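Local coordinates for large ribosomal subunit protein uL10 (Thermotoga maritima, PDB 1ZAV), which binds L7/L12 dimers and large-subunit rRNA, and probably helps build the ribosomal stalk through which the ribosome engages GTP-bound translation factors, at residues A[91-96]-A[118-123]. Residues are numbered along the deposited sequence; the frame is centred on the assembly and turned at random.
Sequences GDPVEA and FLEGKK
Pro-93 meets Leu-119 and Glu-120 where the turn leading into helix 94-106 reaches the hairpin joining strands 114-119 and 122-125. The tight part is small and apolar: Pro-93 CG lies 4.1 Å from Leu-119 CD2, the two side chains crossing at about a right angle, with Ser-23 and Leu-24 also against the proline. Glu-120, in the type I' turn, has CG anti to its carbonyl carbon (chi1 -60°) and an extended chain beyond. This reach brings OE1 to the ring's CG-CD edge, 3.8 Å from Pro-93 CG. The looser side is polar and partly exposed. There Asp-92 OD2 and Glu-120 OE1 stand 4.5 Å apart, and one water donates to both, 3.2 Å from Asp-92 OD2 and 2.6 Å from Glu-120 OE1. Ahead of the helix, Asp-92 OD1 accepts a capping hydrogen bond from Val-94 N at 3.1 Å, from above the carboxylate plane. The chain of another protein borders this side, its backbone bonding to Asp-92 OD2 and a polar side chain to Glu-120 OE2. No direct hydrogen bond links the segments, so apolar contact and a shared water join them; the water and neighbouring protein probably offset repulsion between the two carboxylates.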
loop_
_atom_site.group_PDB
_atom_site.type_symbol
_atom_site.label_atom_id
_atom_site.label_comp_id
_atom_site.label_asym_id
_atom_site.label_seq_id
_atom_site.Cartn_x
_atom_site.Cartn_y
_atom_site.Cartn_z
ATOM N N GLY A 91 19.685 -12.408 11.095
ATOM C CA GLY A 91 18.334 -12.026 11.476
ATOM C C GLY A 91 17.854 -10.856 10.627
ATOM O O GLY A 91 18.665 -10.154 10.023
ATOM N N ASP A 92 16.540 -10.647 10.562
ATOM C CA ASP A 92 16.012 -9.527 9.778
ATOM C C ASP A 92 16.485 -8.245 10.465
ATOM O O ASP A 92 16.294 -8.073 11.663
ATOM C CB ASP A 92 14.484 -9.584 9.699
ATOM C CG ASP A 92 13.920 -8.528 8.764
ATOM O OD1 ASP A 92 13.761 -7.379 9.213
ATOM O OD2 ASP A 92 13.670 -8.846 7.577
ATOM N N PRO A 93 17.107 -7.329 9.704
ATOM C CA PRO A 93 17.641 -6.058 10.208
ATOM C C PRO A 93 16.700 -4.952 10.688
ATOM O O PRO A 93 17.097 -4.100 11.492
ATOM C CB PRO A 93 18.531 -5.594 9.053
ATOM C CG PRO A 93 17.764 -6.048 7.852
ATOM C CD PRO A 93 17.334 -7.452 8.250
ATOM N N VAL A 94 15.462 -4.955 10.211
ATOM C CA VAL A 94 14.524 -3.900 10.582
ATOM C C VAL A 94 14.354 -3.662 12.076
ATOM O O VAL A 94 14.332 -2.514 12.519
ATOM C CB VAL A 94 13.146 -4.144 9.932
ATOM C CG1 VAL A 94 12.120 -3.135 10.458
ATOM C CG2 VAL A 94 13.276 -4.004 8.411
ATOM N N GLU A 95 14.257 -4.733 12.858
ATOM C CA GLU A 95 14.078 -4.591 14.298
ATOM C C GLU A 95 15.219 -3.839 15.010
ATOM O O GLU A 95 15.000 -3.204 16.037
ATOM C CB GLU A 95 13.894 -5.970 14.937
ATOM C CG GLU A 95 13.803 -5.937 16.458
ATOM C CD GLU A 95 12.541 -5.252 16.955
ATOM O OE1 GLU A 95 12.460 -4.965 18.170
ATOM O OE2 GLU A 95 11.629 -5.011 16.135
ATOM N N ALA A 96 16.437 -3.918 14.480
ATOM C CA ALA A 96 17.562 -3.226 15.106
ATOM C C ALA A 96 17.420 -1.718 14.919
ATOM O O ALA A 96 17.784 -0.936 15.799
ATOM C CB ALA A 96 18.893 -3.709 14.511
ATOM N N PHE A 118 23.083 1.840 5.302
ATOM C CA PHE A 118 22.726 0.954 4.209
ATOM C C PHE A 118 21.867 -0.184 4.707
ATOM O O PHE A 118 22.187 -0.839 5.704
ATOM C CB PHE A 118 23.983 0.378 3.541
ATOM C CG PHE A 118 24.888 1.419 2.958
ATOM C CD1 PHE A 118 25.848 2.046 3.744
ATOM C CD2 PHE A 118 24.768 1.786 1.616
ATOM C CE1 PHE A 118 26.681 3.031 3.205
ATOM C CE2 PHE A 118 25.589 2.763 1.072
ATOM C CZ PHE A 118 26.550 3.390 1.866
ATOM N N LEU A 119 20.777 -0.432 4.000
ATOM C CA LEU A 119 19.870 -1.500 4.379
ATOM C C LEU A 119 19.748 -2.462 3.206
ATOM O O LEU A 119 19.282 -2.088 2.129
ATOM C CB LEU A 119 18.502 -0.919 4.754
ATOM C CG LEU A 119 17.625 -1.735 5.712
ATOM C CD1 LEU A 119 16.398 -0.908 6.090
ATOM C CD2 LEU A 119 17.203 -3.047 5.066
ATOM N N GLU A 120 20.185 -3.699 3.421
ATOM C CA GLU A 120 20.140 -4.723 2.392
ATOM C C GLU A 120 20.737 -4.207 1.084
ATOM O O GLU A 120 20.178 -4.393 0.002
ATOM C CB GLU A 120 18.692 -5.206 2.219
ATOM C CG GLU A 120 18.155 -5.802 3.529
ATOM C CD GLU A 120 16.786 -6.462 3.426
ATOM O OE1 GLU A 120 16.337 -7.018 4.452
ATOM O OE2 GLU A 120 16.162 -6.433 2.342
ATOM N N GLY A 121 21.887 -3.549 1.209
ATOM C CA GLY A 121 22.582 -3.019 0.051
ATOM C C GLY A 121 22.027 -1.726 -0.519
ATOM O O GLY A 121 22.431 -1.310 -1.611
ATOM N N LYS A 122 21.107 -1.090 0.201
ATOM C CA LYS A 122 20.511 0.161 -0.265
ATOM C C LYS A 122 20.822 1.286 0.710
ATOM O O LYS A 122 20.645 1.139 1.912
ATOM C CB LYS A 122 18.992 0.016 -0.391
ATOM C CG LYS A 122 18.533 -1.045 -1.378
ATOM C CD LYS A 122 17.032 -1.326 -1.244
ATOM C CE LYS A 122 16.193 -0.074 -1.481
ATOM N NZ LYS A 122 14.728 -0.348 -1.392
ATOM N N LYS A 123 21.278 2.417 0.185
ATOM C CA LYS A 123 21.605 3.562 1.024
ATOM C C LYS A 123 20.325 4.248 1.508
ATOM O O LYS A 123 19.368 4.374 0.751
ATOM C CB LYS A 123 22.448 4.560 0.223
ATOM C CG LYS A 123 22.829 5.820 0.976
ATOM C CD LYS A 123 23.663 6.749 0.104
ATOM C CE LYS A 123 24.129 7.958 0.891
ATOM N NZ LYS A 123 24.991 8.863 0.083
HETATM O O HOH W 1 14.562 -6.184 6.090
#